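Local atomic coordinates of transcriptional regulator (Methanobacterium thermoautotrophicum, PDB entry 3BPV), a protein that probably binds DNA through a winged helix-turn-helix domain and represses transcription, as a dimeric member of the MarR family. Residues V103-R106 / W107-L111; F115-D118 / E119-L122. All blocks are in the same frame, centred on the assembly; numbering follows the deposited sequence.

Contact 1 of 2, residues V103-R106 / W107-L111; sequences VEER and WEDLL
Glu-104 and Glu-108, one turn apart on the same helix, are joined by a water that gives one hydrogen to each: it lies 2.7 Å from Glu-104 OE1 and 2.8 Å from Glu-108 OE2. OE1 of Glu-104 and OE2 of Glu-108 stand 4.9 Å apart, and the water's two hydrogens between them probably ease the repulsion. Each carboxylate has a further partner: Glu-104 OE2 is hydrogen-bonded to His-14 NE2, and Glu-108 OE2 also takes the backbone N of Leu-3 of the second subunit. For Glu-104, the two bends (chi1 -74°, chi2 -61°) carry the carboxylate outward and turn OE1 toward the next turn, where the water sits.

One residue further on, the pattern repeats at the surface. Glu-105 OE2 and Asp-109 OD2, 4.2 Å apart, both accept from a second water, their carboxylate planes turned 55° against each other. Asp-109 has CG anti to its carbonyl carbon, which sets OD2 3.3 Å from the main-chain O of Glu-105, acceptor facing acceptor; that oxygen is meanwhile claimed by Asp-109 N at 2.9 Å. Three more i to i+4 bonds of the same kind, Trp-107 N to Val-103 O, Glu-108 N to Glu-104 O and Leu-110 N to Arg-106 O, satisfy the other carbonyls of 103-106; Leu-111 N to Trp-107 O carries the pattern on.

Trp-107 swings its indole away from the preceding turn, its NE1 hydrogen-bonded to Ser-13 OG, while Arg-106 reaches a salt bridge with Glu-21. Helix 97-111 thus lies against helix 3-21, where Val-103 packs on Phe-17 and Ile-18 and the indole meets His-14 edge-to-face, while Leu-111 and Trp-107 press on Leu-130 and Met-137 of the second subunit.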
# COMPACT_ATOMS: atom_id res chain seq x y z
N VAL A 103 6.30 17.44 3.34
CA VAL A 103 5.69 16.91 2.12
C VAL A 103 4.36 16.24 2.47
O VAL A 103 3.39 16.37 1.72
CB VAL A 103 6.64 15.91 1.43
CG1 VAL A 103 5.92 15.18 0.30
CG2 VAL A 103 7.86 16.67 0.88
N GLU A 104 4.31 15.54 3.60
CA GLU A 104 3.07 14.89 4.02
C GLU A 104 1.98 15.95 4.22
O GLU A 104 0.84 15.77 3.80
CB GLU A 104 3.25 14.12 5.33
CG GLU A 104 4.03 12.82 5.24
CD GLU A 104 3.38 11.80 4.32
OE1 GLU A 104 2.15 11.88 4.10
OE2 GLU A 104 4.10 10.90 3.83
N GLU A 105 2.35 17.05 4.87
CA GLU A 105 1.42 18.14 5.14
C GLU A 105 0.90 18.74 3.83
O GLU A 105 -0.30 19.00 3.69
CB GLU A 105 2.11 19.23 5.96
CG GLU A 105 1.21 20.39 6.35
CD GLU A 105 1.95 21.45 7.14
OE1 GLU A 105 2.53 21.12 8.20
OE2 GLU A 105 1.94 22.62 6.71
N ARG A 106 1.80 18.97 2.88
CA ARG A 106 1.42 19.53 1.59
C ARG A 106 0.45 18.60 0.86
O ARG A 106 -0.52 19.05 0.25
CB ARG A 106 2.66 19.78 0.73
CG ARG A 106 3.56 20.92 1.21
CD ARG A 106 4.80 21.04 0.34
NE ARG A 106 4.45 21.22 -1.07
CZ ARG A 106 5.34 21.22 -2.07
NH1 ARG A 106 6.63 21.05 -1.82
NH2 ARG A 106 4.93 21.39 -3.32
N TRP A 107 0.73 17.30 0.91
CA TRP A 107 -0.14 16.34 0.24
C TRP A 107 -1.54 16.39 0.86
O TRP A 107 -2.54 16.43 0.15
CB TRP A 107 0.43 14.92 0.37
CG TRP A 107 -0.47 13.88 -0.19
CD1 TRP A 107 -0.75 13.64 -1.50
CD2 TRP A 107 -1.28 12.96 0.57
NE1 TRP A 107 -1.68 12.63 -1.62
CE2 TRP A 107 -2.02 12.20 -0.36
CE3 TRP A 107 -1.45 12.71 1.93
CZ2 TRP A 107 -2.92 11.20 0.04
CZ3 TRP A 107 -2.34 11.72 2.33
CH2 TRP A 107 -3.07 10.98 1.38
N GLU A 108 -1.59 16.40 2.19
CA GLU A 108 -2.87 16.46 2.88
C GLU A 108 -3.64 17.73 2.54
O GLU A 108 -4.85 17.69 2.30
CB GLU A 108 -2.67 16.37 4.40
CG GLU A 108 -2.33 14.96 4.87
CD GLU A 108 -2.18 14.85 6.37
OE1 GLU A 108 -3.06 15.38 7.10
OE2 GLU A 108 -1.20 14.22 6.82
N ASP A 109 -2.95 18.87 2.50
CA ASP A 109 -3.63 20.12 2.19
C ASP A 109 -4.24 20.07 0.79
O ASP A 109 -5.36 20.55 0.58
CB ASP A 109 -2.67 21.31 2.30
CG ASP A 109 -2.22 21.56 3.73
OD1 ASP A 109 -2.94 21.15 4.66
OD2 ASP A 109 -1.15 22.18 3.93
N LEU A 110 -3.50 19.51 -0.16
CA LEU A 110 -4.00 19.40 -1.52
C LEU A 110 -5.21 18.46 -1.58
O LEU A 110 -6.21 18.75 -2.23
CB LEU A 110 -2.90 18.87 -2.45
CG LEU A 110 -1.77 19.84 -2.82
CD1 LEU A 110 -0.61 19.06 -3.40
CD2 LEU A 110 -2.27 20.87 -3.81
N LEU A 111 -5.10 17.32 -0.90
CA LEU A 111 -6.18 16.34 -0.88
C LEU A 111 -7.47 16.90 -0.29
O LEU A 111 -8.56 16.62 -0.78
CB LEU A 111 -5.74 15.12 -0.07
CG LEU A 111 -6.57 13.85 -0.30
CD1 LEU A 111 -6.17 13.23 -1.62
CD2 LEU A 111 -6.36 12.87 0.83
O HOH W 1 -0.30 12.10 5.21
O HOH W 2 -0.51 23.44 6.35

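Contact 2 of 2, residues F115-D118 / E119-L122; sequences FTED and ERKL
Thr-116 and Glu-119 grip each other twice. The threonine hydroxyl, tucked between its own backbone N and carbonyl carbon (chi1 64°), accepts from Glu-119 N, with OG1 3.2 Å from that nitrogen. In return Glu-119 runs its side chain back along the helix start, CG anti to the carbonyl carbon and the chain extended beyond it, until OE1 stands 3.0 Å from Thr-116 N. The bond is straight, 166° at the hydrogen, and uses the anti side of the carboxylate.

This reciprocal pair is a capping box, with Thr-116 as N-cap of helix 117-136, the long C-terminal helix of the MarR fold. The other carboxylate oxygen, OE2, makes a salt bridge with Arg-129 of the second subunit, so Glu-119 ties the helix start to the dimer partner.

Phe-115 crosses Glu-119 at about a right angle, its CD2 3.6 Å from Glu-119 CB. Arg-120 N meets the ring at its edge, 4.0 Å from CD2. The phenyl also makes a cation-pi contact with Arg-129 of the second subunit.

Glu-117 bends at chi2 (58°) and comes alongside the extended Arg-120, both pointing the same way. Its OE2 touches Arg-120 CD at 3.2 Å and forms a salt bridge with NH1 at the same distance, the hydrogen bond within it being weak.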
# COMPACT_ATOMS: atom_id res chain seq x y z
N PHE A 115 -12.61 20.34 1.18
CA PHE A 115 -13.22 19.92 2.45
C PHE A 115 -13.26 21.10 3.41
O PHE A 115 -12.32 21.89 3.46
CB PHE A 115 -12.38 18.83 3.11
CG PHE A 115 -12.79 17.43 2.77
CD1 PHE A 115 -12.92 17.02 1.45
CD2 PHE A 115 -13.04 16.50 3.78
CE1 PHE A 115 -13.28 15.71 1.13
CE2 PHE A 115 -13.40 15.18 3.47
CZ PHE A 115 -13.52 14.79 2.15
N THR A 116 -14.34 21.22 4.17
CA THR A 116 -14.37 22.29 5.16
C THR A 116 -13.48 21.74 6.27
O THR A 116 -13.22 20.53 6.33
CB THR A 116 -15.76 22.52 5.74
OG1 THR A 116 -16.18 21.35 6.45
CG2 THR A 116 -16.75 22.84 4.64
N GLU A 117 -13.02 22.60 7.16
CA GLU A 117 -12.17 22.14 8.24
C GLU A 117 -12.89 21.13 9.13
O GLU A 117 -12.28 20.17 9.61
CB GLU A 117 -11.68 23.33 9.06
CG GLU A 117 -10.47 23.03 9.92
CD GLU A 117 -9.28 22.53 9.10
OE1 GLU A 117 -8.87 23.23 8.15
OE2 GLU A 117 -8.76 21.44 9.41
N ASP A 118 -14.19 21.32 9.35
CA ASP A 118 -14.95 20.39 10.18
C ASP A 118 -15.00 19.00 9.55
O ASP A 118 -14.95 18.00 10.26
CB ASP A 118 -16.39 20.89 10.40
CG ASP A 118 -16.45 22.10 11.31
OD1 ASP A 118 -15.83 22.06 12.40
OD2 ASP A 118 -17.13 23.08 10.95
N GLU A 119 -15.10 18.95 8.22
CA GLU A 119 -15.13 17.66 7.53
C GLU A 119 -13.77 16.99 7.64
O GLU A 119 -13.69 15.79 7.85
CB GLU A 119 -15.48 17.85 6.05
CG GLU A 119 -16.91 18.29 5.77
CD GLU A 119 -17.18 18.45 4.29
OE1 GLU A 119 -16.37 19.11 3.60
OE2 GLU A 119 -18.20 17.92 3.81
N ARG A 120 -12.70 17.76 7.51
CA ARG A 120 -11.36 17.20 7.61
C ARG A 120 -11.13 16.63 9.01
O ARG A 120 -10.54 15.56 9.17
CB ARG A 120 -10.30 18.27 7.31
CG ARG A 120 -8.86 17.80 7.53
CD ARG A 120 -7.91 18.99 7.61
NE ARG A 120 -6.56 18.60 7.98
CZ ARG A 120 -5.60 19.46 8.30
NH1 ARG A 120 -5.84 20.76 8.29
NH2 ARG A 120 -4.39 19.02 8.63
N LYS A 121 -11.59 17.35 10.02
CA LYS A 121 -11.45 16.91 11.40
C LYS A 121 -12.25 15.63 11.65
O LYS A 121 -11.79 14.71 12.33
CB LYS A 121 -11.93 18.02 12.34
CG LYS A 121 -11.71 17.74 13.82
CD LYS A 121 -12.14 18.93 14.67
CE LYS A 121 -11.93 18.67 16.15
NZ LYS A 121 -12.32 19.85 16.97
N LEU A 122 -13.47 15.58 11.11
CA LEU A 122 -14.31 14.40 11.28
C LEU A 122 -13.69 13.20 10.56
O LEU A 122 -13.69 12.09 11.09
CB LEU A 122 -15.71 14.66 10.72
CG LEU A 122 -16.68 13.48 10.84
CD1 LEU A 122 -16.86 13.10 12.30
CD2 LEU A 122 -18.01 13.86 10.22

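How the contacts relate
Contact 1 is partly buried and takes up the C-terminal part of helix 97-111, while contact 2 is a surface contact at the beginning of helix 117-136, the next helix. Their centres are 14 Å apart, and they meet where Glu-108 OE1 comes within 4.2 Å of Arg-120 NH2. In contact 1 like charges share bridging waters and the main chain is in regular helical bonding; in contact 2 side chains satisfy backbone N-H groups at the helix start, and opposite charges pair directly, though weakly between Glu-117 and Arg-120. Both reach the second subunit, contact 1 by packing and by Glu-108, which accepts from a backbone N-H there, contact 2 through that subunit's Arg-129 and the packing of Phe-115 and Leu-122.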